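Local coordinates for 2-hydroxyhepta-2,4-diene-1,7-dioate isomerase (Corynebacterium glutamicum, PDB 4DBF), which probably acts as a magnesium-dependent oxaloacetate decarboxylase and isomerase of the fumarylacetoacetate hydrolase (FAH) family, at residues P209-K223 with T262-P276. Sequence-based numbering, arbitrary orientation.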
ATOM      1  N   PRO A 209      28.559   1.661  -4.265  1.00 31.87           N
ATOM      2  CA  PRO A 209      28.511   0.324  -4.820  1.00 31.39           C
ATOM      3  C   PRO A 209      27.353  -0.435  -4.135  1.00 30.66           C
ATOM      4  O   PRO A 209      27.149  -0.273  -2.955  1.00 31.27           O
ATOM      5  CB  PRO A 209      29.856  -0.288  -4.403  1.00 32.82           C
ATOM      6  CG  PRO A 209      30.698   0.863  -3.877  1.00 32.91           C
ATOM      7  CD  PRO A 209      29.749   1.866  -3.395  1.00 33.02           C
ATOM      8  N   ILE A 210      26.542  -1.179  -4.870  1.00 29.89           N
ATOM      9  CA  ILE A 210      25.502  -1.976  -4.230  1.00 27.98           C
ATOM     10  C   ILE A 210      25.688  -3.387  -4.759  1.00 28.47           C
ATOM     11  O   ILE A 210      25.554  -3.599  -5.960  1.00 28.85           O
ATOM     12  CB  ILE A 210      24.118  -1.447  -4.577  1.00 28.70           C
ATOM     13  CG1 ILE A 210      23.892  -0.058  -3.969  1.00 26.51           C
ATOM     14  CG2 ILE A 210      23.022  -2.450  -4.099  1.00 25.79           C
ATOM     15  CD1 ILE A 210      22.656   0.632  -4.530  1.00 28.73           C
ATOM     16  N   LYS A 211      26.068  -4.325  -3.891  1.00 27.76           N
ATOM     17  CA  LYS A 211      26.474  -5.631  -4.346  1.00 28.60           C
ATOM     18  C   LYS A 211      25.543  -6.668  -3.770  1.00 29.76           C
ATOM     19  O   LYS A 211      24.981  -6.435  -2.678  1.00 30.62           O
ATOM     20  CB  LYS A 211      27.916  -5.909  -3.937  1.00 28.91           C
ATOM     21  CG  LYS A 211      28.907  -5.022  -4.750  1.00 31.94           C
ATOM     22  CD  LYS A 211      30.374  -5.137  -4.255  1.00 37.66           C
ATOM     23  CE  LYS A 211      31.314  -4.463  -5.291  1.00 36.77           C
ATOM     24  NZ  LYS A 211      32.683  -4.876  -5.016  1.00 44.38           N
ATOM     25  N   ALA A 212      25.354  -7.782  -4.488  1.00 29.02           N
ATOM     26  CA  ALA A 212      24.569  -8.892  -3.983  1.00 30.00           C
ATOM     27  C   ALA A 212      25.273 -10.211  -4.289  1.00 29.98           C
ATOM     28  O   ALA A 212      25.752 -10.432  -5.412  1.00 31.96           O
ATOM     29  CB  ALA A 212      23.193  -8.882  -4.601  1.00 29.86           C
ATOM     30  N   ARG A 213      25.350 -11.054  -3.279  1.00 29.80           N
ATOM     31  CA  ARG A 213      25.972 -12.356  -3.396  1.00 30.41           C
ATOM     32  C   ARG A 213      24.919 -13.423  -3.161  1.00 29.52           C
ATOM     33  O   ARG A 213      24.263 -13.427  -2.083  1.00 30.11           O
ATOM     34  CB  ARG A 213      27.104 -12.469  -2.373  1.00 31.05           C
ATOM     35  CG  ARG A 213      28.248 -11.483  -2.699  1.00 33.78           C
ATOM     36  CD  ARG A 213      29.310 -11.420  -1.626  1.00 36.96           C
ATOM     37  NE  ARG A 213      30.383 -10.543  -2.085  1.00 39.13           N
ATOM     38  CZ  ARG A 213      30.438  -9.230  -1.886  1.00 42.19           C
ATOM     39  NH1 ARG A 213      29.477  -8.582  -1.201  1.00 41.02           N
ATOM     40  NH2 ARG A 213      31.464  -8.560  -2.377  1.00 41.92           N
ATOM     41  N   LEU A 214      24.760 -14.296  -4.160  1.00 28.37           N
ATOM     42  CA  LEU A 214      23.840 -15.401  -4.105  1.00 28.26           C
ATOM     43  C   LEU A 214      24.601 -16.685  -3.823  1.00 29.66           C
ATOM     44  O   LEU A 214      25.514 -17.051  -4.574  1.00 29.55           O
ATOM     45  CB  LEU A 214      23.088 -15.572  -5.429  1.00 29.67           C
ATOM     46  CG  LEU A 214      22.014 -16.662  -5.602  1.00 29.52           C
ATOM     47  CD1 LEU A 214      20.796 -16.508  -4.666  1.00 31.44           C
ATOM     48  CD2 LEU A 214      21.523 -16.727  -7.076  1.00 29.91           C
ATOM     49  N   THR A 215      24.200 -17.370  -2.758  1.00 30.10           N
ATOM     50  CA  THR A 215      24.754 -18.669  -2.491  1.00 31.70           C
ATOM     51  C   THR A 215      23.766 -19.696  -3.061  1.00 32.85           C
ATOM     52  O   THR A 215      22.623 -19.776  -2.616  1.00 31.04           O
ATOM     53  CB  THR A 215      24.928 -18.841  -0.963  1.00 31.58           C
ATOM     54  OG1 THR A 215      25.803 -17.808  -0.462  1.00 29.05           O
ATOM     55  CG2 THR A 215      25.429 -20.310  -0.566  1.00 33.59           C
ATOM     56  N   HIS A 216      24.224 -20.494  -4.028  1.00 34.39           N
ATOM     57  CA  HIS A 216      23.404 -21.544  -4.648  1.00 36.68           C
ATOM     58  C   HIS A 216      24.279 -22.803  -4.704  1.00 39.14           C
ATOM     59  O   HIS A 216      25.443 -22.738  -5.128  1.00 38.53           O
ATOM     60  CB  HIS A 216      22.950 -21.141  -6.074  1.00 37.02           C
ATOM     61  CG  HIS A 216      22.088 -22.159  -6.751  1.00 36.66           C
ATOM     62  ND1 HIS A 216      22.440 -22.760  -7.944  1.00 40.35           N
ATOM     63  CD2 HIS A 216      20.899 -22.702  -6.394  1.00 38.51           C
ATOM     64  CE1 HIS A 216      21.497 -23.624  -8.297  1.00 40.94           C
ATOM     65  NE2 HIS A 216      20.549 -23.609  -7.373  1.00 41.38           N
ATOM     66  N   ASP A 217      23.725 -23.913  -4.238  1.00 41.99           N
ATOM     67  CA  ASP A 217      24.465 -25.197  -4.199  1.00 45.26           C
ATOM     68  C   ASP A 217      25.761 -25.029  -3.428  1.00 45.50           C
ATOM     69  O   ASP A 217      26.808 -25.408  -3.916  1.00 46.36           O
ATOM     70  CB  ASP A 217      24.792 -25.632  -5.628  1.00 45.89           C
ATOM     71  CG  ASP A 217      23.610 -26.194  -6.337  1.00 47.90           C
ATOM     72  OD1 ASP A 217      22.687 -26.653  -5.641  1.00 49.44           O
ATOM     73  OD2 ASP A 217      23.594 -26.163  -7.590  1.00 53.73           O
ATOM     74  N   GLY A 218      25.682 -24.362  -2.281  1.00 46.53           N
ATOM     75  CA  GLY A 218      26.837 -24.071  -1.429  1.00 46.61           C
ATOM     76  C   GLY A 218      27.928 -23.161  -1.985  1.00 46.57           C
ATOM     77  O   GLY A 218      28.890 -22.864  -1.280  1.00 47.40           O
ATOM     78  N   GLU A 219      27.802 -22.738  -3.241  1.00 45.69           N
ATOM     79  CA  GLU A 219      28.732 -21.813  -3.863  1.00 45.05           C
ATOM     80  C   GLU A 219      28.126 -20.401  -3.878  1.00 43.52           C
ATOM     81  O   GLU A 219      26.950 -20.209  -4.199  1.00 42.50           O
ATOM     82  CB  GLU A 219      29.073 -22.272  -5.290  1.00 46.26           C
ATOM     83  CG  GLU A 219      29.858 -21.250  -6.109  1.00 51.27           C
ATOM     84  CD  GLU A 219      30.727 -21.874  -7.198  1.00 60.57           C
ATOM     85  OE1 GLU A 219      30.717 -23.131  -7.345  1.00 64.08           O
ATOM     86  OE2 GLU A 219      31.439 -21.101  -7.905  1.00 63.27           O
ATOM     87  N   THR A 220      28.952 -19.428  -3.537  1.00 42.33           N
ATOM     88  CA  THR A 220      28.522 -18.032  -3.435  1.00 40.87           C
ATOM     89  C   THR A 220      29.130 -17.260  -4.570  1.00 40.76           C
ATOM     90  O   THR A 220      30.351 -17.336  -4.763  1.00 41.30           O
ATOM     91  CB  THR A 220      28.947 -17.431  -2.092  1.00 40.02           C
ATOM     92  OG1 THR A 220      28.321 -18.181  -1.050  1.00 41.05           O
ATOM     93  CG2 THR A 220      28.494 -15.951  -1.952  1.00 40.21           C
ATOM     94  N   GLN A 221      28.294 -16.529  -5.322  1.00 39.01           N
ATOM     95  CA  GLN A 221      28.741 -15.679  -6.455  1.00 38.01           C
ATOM     96  C   GLN A 221      28.162 -14.238  -6.447  1.00 36.31           C
ATOM     97  O   GLN A 221      27.060 -14.015  -6.001  1.00 35.02           O
ATOM     98  CB  GLN A 221      28.296 -16.307  -7.761  1.00 38.74           C
ATOM     99  CG  GLN A 221      29.050 -17.580  -8.176  1.00 42.85           C
ATOM    100  CD  GLN A 221      28.692 -17.985  -9.599  1.00 47.04           C
ATOM    101  OE1 GLN A 221      29.149 -17.368 -10.573  1.00 52.20           O
ATOM    102  NE2 GLN A 221      27.853 -19.003  -9.728  1.00 48.16           N
ATOM    103  N   LEU A 222      28.895 -13.294  -7.034  1.00 36.54           N
ATOM    104  CA  LEU A 222      28.463 -11.897  -7.151  1.00 34.90           C
ATOM    105  C   LEU A 222      27.519 -11.814  -8.311  1.00 34.51           C
ATOM    106  O   LEU A 222      27.903 -12.039  -9.455  1.00 35.00           O
ATOM    107  CB  LEU A 222      29.686 -10.976  -7.407  1.00 35.31           C
ATOM    108  CG  LEU A 222      29.552  -9.444  -7.554  1.00 34.60           C
ATOM    109  CD1 LEU A 222      28.866  -8.801  -6.319  1.00 33.92           C
ATOM    110  CD2 LEU A 222      30.923  -8.767  -7.748  1.00 33.55           C
ATOM    111  N   LYS A 223      26.264 -11.497  -8.041  1.00 32.20           N
ATOM    112  CA  LYS A 223      25.224 -11.587  -9.055  1.00 32.12           C
ATOM    113  C   LYS A 223      24.519 -10.250  -9.240  1.00 30.30           C
ATOM    114  O   LYS A 223      23.630 -10.103 -10.078  1.00 31.51           O
ATOM    115  CB  LYS A 223      24.256 -12.717  -8.686  1.00 31.77           C
ATOM    116  CG  LYS A 223      24.851 -14.132  -8.872  1.00 36.34           C
ATOM    117  CD  LYS A 223      25.062 -14.457 -10.357  1.00 41.89           C
ATOM    118  CE  LYS A 223      25.441 -15.920 -10.576  1.00 44.77           C
ATOM    119  NZ  LYS A 223      25.183 -16.336 -11.984  1.00 45.57           N
ATOM    120  N   THR A 262      18.600  -9.714 -12.480  1.00 32.06           N
ATOM    121  CA  THR A 262      19.736 -10.252 -11.761  1.00 32.90           C
ATOM    122  C   THR A 262      19.964 -11.773 -11.917  1.00 33.92           C
ATOM    123  O   THR A 262      20.662 -12.179 -12.816  1.00 34.50           O
ATOM    124  CB  THR A 262      19.595  -9.898 -10.286  1.00 32.94           C
ATOM    125  OG1 THR A 262      18.353 -10.441  -9.795  1.00 31.21           O
ATOM    126  CG2 THR A 262      19.629  -8.320 -10.064  1.00 32.56           C
ATOM    127  N   GLU A 263      19.369 -12.592 -11.069  1.00 33.33           N
ATOM    128  CA  GLU A 263      19.535 -14.041 -11.154  1.00 33.58           C
ATOM    129  C   GLU A 263      18.401 -14.712 -10.364  1.00 32.53           C
ATOM    130  O   GLU A 263      18.094 -14.305  -9.228  1.00 31.73           O
ATOM    131  CB  GLU A 263      20.903 -14.511 -10.611  1.00 35.03           C
ATOM    132  CG  GLU A 263      21.103 -16.071 -10.525  1.00 39.27           C
ATOM    133  CD  GLU A 263      21.520 -16.738 -11.854  1.00 48.58           C
ATOM    134  OE1 GLU A 263      22.227 -16.112 -12.700  1.00 50.62           O
ATOM    135  OE2 GLU A 263      21.147 -17.923 -12.031  1.00 50.50           O
ATOM    136  N   ALA A 264      17.793 -15.761 -10.912  1.00 30.51           N
ATOM    137  CA  ALA A 264      16.734 -16.440 -10.164  1.00 29.99           C
ATOM    138  C   ALA A 264      17.233 -17.157  -8.896  1.00 29.74           C
ATOM    139  O   ALA A 264      18.366 -17.653  -8.829  1.00 29.77           O
ATOM    140  CB  ALA A 264      15.935 -17.411 -11.061  1.00 29.94           C
ATOM    141  N   MET A 265      16.368 -17.199  -7.896  1.00 27.87           N
ATOM    142  CA  MET A 265      16.688 -17.772  -6.609  1.00 29.03           C
ATOM    143  C   MET A 265      15.744 -18.935  -6.448  1.00 29.16           C
ATOM    144  O   MET A 265      14.574 -18.835  -6.856  1.00 29.62           O
ATOM    145  CB  MET A 265      16.349 -16.737  -5.515  1.00 25.95           C
ATOM    146  CG  MET A 265      17.201 -15.536  -5.571  1.00 27.39           C
ATOM    147  SD  MET A 265      16.848 -14.555  -4.090  1.00 24.88           S
ATOM    148  CE  MET A 265      15.186 -14.105  -4.161  1.00 20.69           C
ATOM    149  N   VAL A 266      16.217 -20.005  -5.802  1.00 30.35           N
ATOM    150  CA  VAL A 266      15.416 -21.179  -5.519  1.00 30.03           C
ATOM    151  C   VAL A 266      15.544 -21.650  -4.071  1.00 29.68           C
ATOM    152  O   VAL A 266      16.423 -21.211  -3.312  1.00 28.16           O
ATOM    153  CB  VAL A 266      15.763 -22.394  -6.463  1.00 31.78           C
ATOM    154  CG1 VAL A 266      15.518 -22.038  -7.991  1.00 32.16           C
ATOM    155  CG2 VAL A 266      17.220 -22.913  -6.186  1.00 31.43           C
ATOM    156  N   ASP A 267      14.668 -22.576  -3.695  1.00 29.46           N
ATOM    157  CA  ASP A 267      14.633 -23.089  -2.326  1.00 31.05           C
ATOM    158  C   ASP A 267      16.025 -23.556  -1.944  1.00 30.32           C
ATOM    159  O   ASP A 267      16.675 -24.176  -2.746  1.00 29.73           O
ATOM    160  CB  ASP A 267      13.611 -24.205  -2.233  1.00 31.55           C
ATOM    161  CG  ASP A 267      13.720 -24.953  -0.955  1.00 36.10           C
ATOM    162  OD1 ASP A 267      13.246 -24.459   0.083  1.00 37.43           O
ATOM    163  OD2 ASP A 267      14.335 -26.034  -0.994  1.00 41.27           O
ATOM    164  N   GLY A 268      16.511 -23.192  -0.751  1.00 31.05           N
ATOM    165  CA  GLY A 268      17.916 -23.484  -0.368  1.00 30.01           C
ATOM    166  C   GLY A 268      18.972 -22.397  -0.536  1.00 30.75           C
ATOM    167  O   GLY A 268      20.003 -22.435   0.154  1.00 29.87           O
ATOM    168  N   ASP A 269      18.771 -21.463  -1.479  1.00 28.95           N
ATOM    169  CA  ASP A 269      19.730 -20.399  -1.726  1.00 28.88           C
ATOM    170  C   ASP A 269      19.773 -19.484  -0.524  1.00 28.82           C
ATOM    171  O   ASP A 269      18.918 -19.553   0.398  1.00 26.66           O
ATOM    172  CB  ASP A 269      19.345 -19.544  -2.976  1.00 27.81           C
ATOM    173  CG  ASP A 269      19.462 -20.337  -4.271  1.00 33.16           C
ATOM    174  OD1 ASP A 269      19.992 -21.508  -4.189  1.00 35.94           O
ATOM    175  OD2 ASP A 269      19.042 -19.834  -5.346  1.00 29.99           O
ATOM    176  N   TYR A 270      20.757 -18.590  -0.566  1.00 28.85           N
ATOM    177  CA  TYR A 270      20.836 -17.543   0.409  1.00 27.31           C
ATOM    178  C   TYR A 270      21.233 -16.318  -0.385  1.00 27.04           C
ATOM    179  O   TYR A 270      22.077 -16.407  -1.257  1.00 28.63           O
ATOM    180  CB  TYR A 270      21.915 -17.839   1.459  1.00 27.83           C
ATOM    181  CG  TYR A 270      21.945 -16.842   2.606  1.00 26.01           C
ATOM    182  CD1 TYR A 270      21.105 -16.995   3.725  1.00 28.81           C
ATOM    183  CD2 TYR A 270      22.794 -15.751   2.568  1.00 25.60           C
ATOM    184  CE1 TYR A 270      21.131 -16.040   4.791  1.00 27.84           C
ATOM    185  CE2 TYR A 270      22.860 -14.817   3.654  1.00 30.55           C
ATOM    186  CZ  TYR A 270      22.015 -14.975   4.735  1.00 28.62           C
ATOM    187  OH  TYR A 270      22.097 -14.069   5.767  1.00 29.97           O
ATOM    188  N   ILE A 271      20.638 -15.174  -0.063  1.00 24.95           N
ATOM    189  CA  ILE A 271      20.928 -13.927  -0.765  1.00 24.57           C
ATOM    190  C   ILE A 271      21.366 -12.813   0.205  1.00 24.46           C
ATOM    191  O   ILE A 271      20.731 -12.589   1.218  1.00 24.35           O
ATOM    192  CB  ILE A 271      19.686 -13.475  -1.676  1.00 23.37           C
ATOM    193  CG1 ILE A 271      19.979 -12.171  -2.429  1.00 26.51           C
ATOM    194  CG2 ILE A 271      18.373 -13.260  -0.893  1.00 23.36           C
ATOM    195  CD1 ILE A 271      21.084 -12.239  -3.485  1.00 25.78           C
ATOM    196  N   GLU A 272      22.457 -12.131  -0.102  1.00 24.95           N
ATOM    197  CA  GLU A 272      22.935 -11.104   0.794  1.00 26.80           C
ATOM    198  C   GLU A 272      23.218  -9.842  -0.001  1.00 27.22           C
ATOM    199  O   GLU A 272      24.100  -9.833  -0.888  1.00 26.90           O
ATOM    200  CB  GLU A 272      24.210 -11.573   1.487  1.00 27.41           C
ATOM    201  CG  GLU A 272      24.781 -10.636   2.538  1.00 30.55           C
ATOM    202  CD  GLU A 272      26.034 -11.250   3.158  1.00 37.87           C
ATOM    203  OE1 GLU A 272      27.066 -11.324   2.472  1.00 40.05           O
ATOM    204  OE2 GLU A 272      25.974 -11.665   4.317  1.00 40.17           O
ATOM    205  N   ILE A 273      22.527  -8.757   0.356  1.00 25.06           N
ATOM    206  CA  ILE A 273      22.810  -7.508  -0.308  1.00 25.38           C
ATOM    207  C   ILE A 273      23.810  -6.755   0.565  1.00 25.99           C
ATOM    208  O   ILE A 273      23.633  -6.700   1.800  1.00 25.21           O
ATOM    209  CB  ILE A 273      21.511  -6.615  -0.454  1.00 24.00           C
ATOM    210  CG1 ILE A 273      20.302  -7.396  -1.067  1.00 25.43           C
ATOM    211  CG2 ILE A 273      21.812  -5.291  -1.197  1.00 24.32           C
ATOM    212  CD1 ILE A 273      20.550  -7.968  -2.414  1.00 26.96           C
ATOM    213  N   GLU A 274      24.781  -6.089  -0.045  1.00 25.36           N
ATOM    214  CA  GLU A 274      25.693  -5.278   0.750  1.00 27.05           C
ATOM    215  C   GLU A 274      25.739  -3.849   0.247  1.00 26.36           C
ATOM    216  O   GLU A 274      25.937  -3.637  -0.922  1.00 27.43           O
ATOM    217  CB  GLU A 274      27.117  -5.867   0.755  1.00 29.11           C
ATOM    218  CG  GLU A 274      28.147  -4.944   1.321  1.00 34.38           C
ATOM    219  CD  GLU A 274      29.548  -5.544   1.273  1.00 44.23           C
ATOM    220  OE1 GLU A 274      30.098  -5.773   0.151  1.00 47.49           O
ATOM    221  OE2 GLU A 274      30.104  -5.726   2.375  1.00 50.31           O
ATOM    222  N   ILE A 275      25.562  -2.869   1.138  1.00 25.26           N
ATOM    223  CA  ILE A 275      25.764  -1.477   0.786  1.00 25.17           C
ATOM    224  C   ILE A 275      26.768  -0.879   1.804  1.00 26.23           C
ATOM    225  O   ILE A 275      26.435  -0.750   2.960  1.00 26.82           O
ATOM    226  CB  ILE A 275      24.440  -0.655   0.718  1.00 25.70           C
ATOM    227  CG1 ILE A 275      23.449  -1.206  -0.339  1.00 24.40           C
ATOM    228  CG2 ILE A 275      24.775   0.812   0.430  1.00 26.26           C
ATOM    229  CD1 ILE A 275      22.214  -0.369  -0.506  1.00 21.15           C
ATOM    230  N   PRO A 276      28.022  -0.565   1.382  1.00 28.87           N
ATOM    231  CA  PRO A 276      29.034  -0.041   2.339  1.00 29.26           C
ATOM    232  C   PRO A 276      28.535   1.229   3.010  1.00 29.29           C
ATOM    233  O   PRO A 276      27.885   2.074   2.359  1.00 29.56           O
ATOM    234  CB  PRO A 276      30.272   0.229   1.443  1.00 31.92           C
ATOM    235  CG  PRO A 276      29.743   0.191  -0.022  1.00 29.81           C
ATOM    236  CD  PRO A 276      28.607  -0.812   0.048  1.00 29.43           C
TER
HETATM  237  O   HOH W   1      26.763  -9.480  -0.001  1.00 39.38           O
HETATM  238  O   HOH W   2      21.047 -23.871  -2.993  1.00 40.07           O
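Arg213 and Glu274 meet on one face of an antiparallel pair, strands 209-216 and 270-275, in the C-terminal FAA hydrolase fold. NH1 of Arg213 donates to OE1 of Glu274 at 3.2 Å, a salt bridge that reaches the oxygen from above the carboxylate plane, with guanidinium and carboxylate 88° apart. The arginine chain runs extended from CG to NE, carrying the guanidinium along the face to this diagonal partner. A water ties the same NH1 to O and OE1 of Glu272, directly opposite Arg213. Further along, CB of Thr215 lies 4.0 Å from CB of Tyr270, while the OG1 atoms of Thr215 and Thr220 share a hydrogen bond across the hairpin of strands 209-216 and 219-227.

The other face is apolar. CB of Ala212 abuts CD1 of Ile273 at 3.6 Å, and Phe135 and Ile164 pack against this layer from strands 133-143 and 159-170. CG of Leu214 stands anti to the backbone N (chi1 -178°), bringing CD1 to 3.8 Å from CG of Met265 and CD2 against CG of Glu263. That glutamate in turn forms a salt bridge with NZ of Lys223.

Between the two faces, paired backbone bonds at Lys211-Glu274, Arg213-Glu272 and Thr215-Tyr270 set the register. Where the pairing ends, a type II turn runs from Val266 to Asp269, closed by the bond from Asp269 N to Val266 O; in return the Val266 N-H reaches OD2 of Asp269, N to OD2 2.9 Å, from above the carboxylate plane.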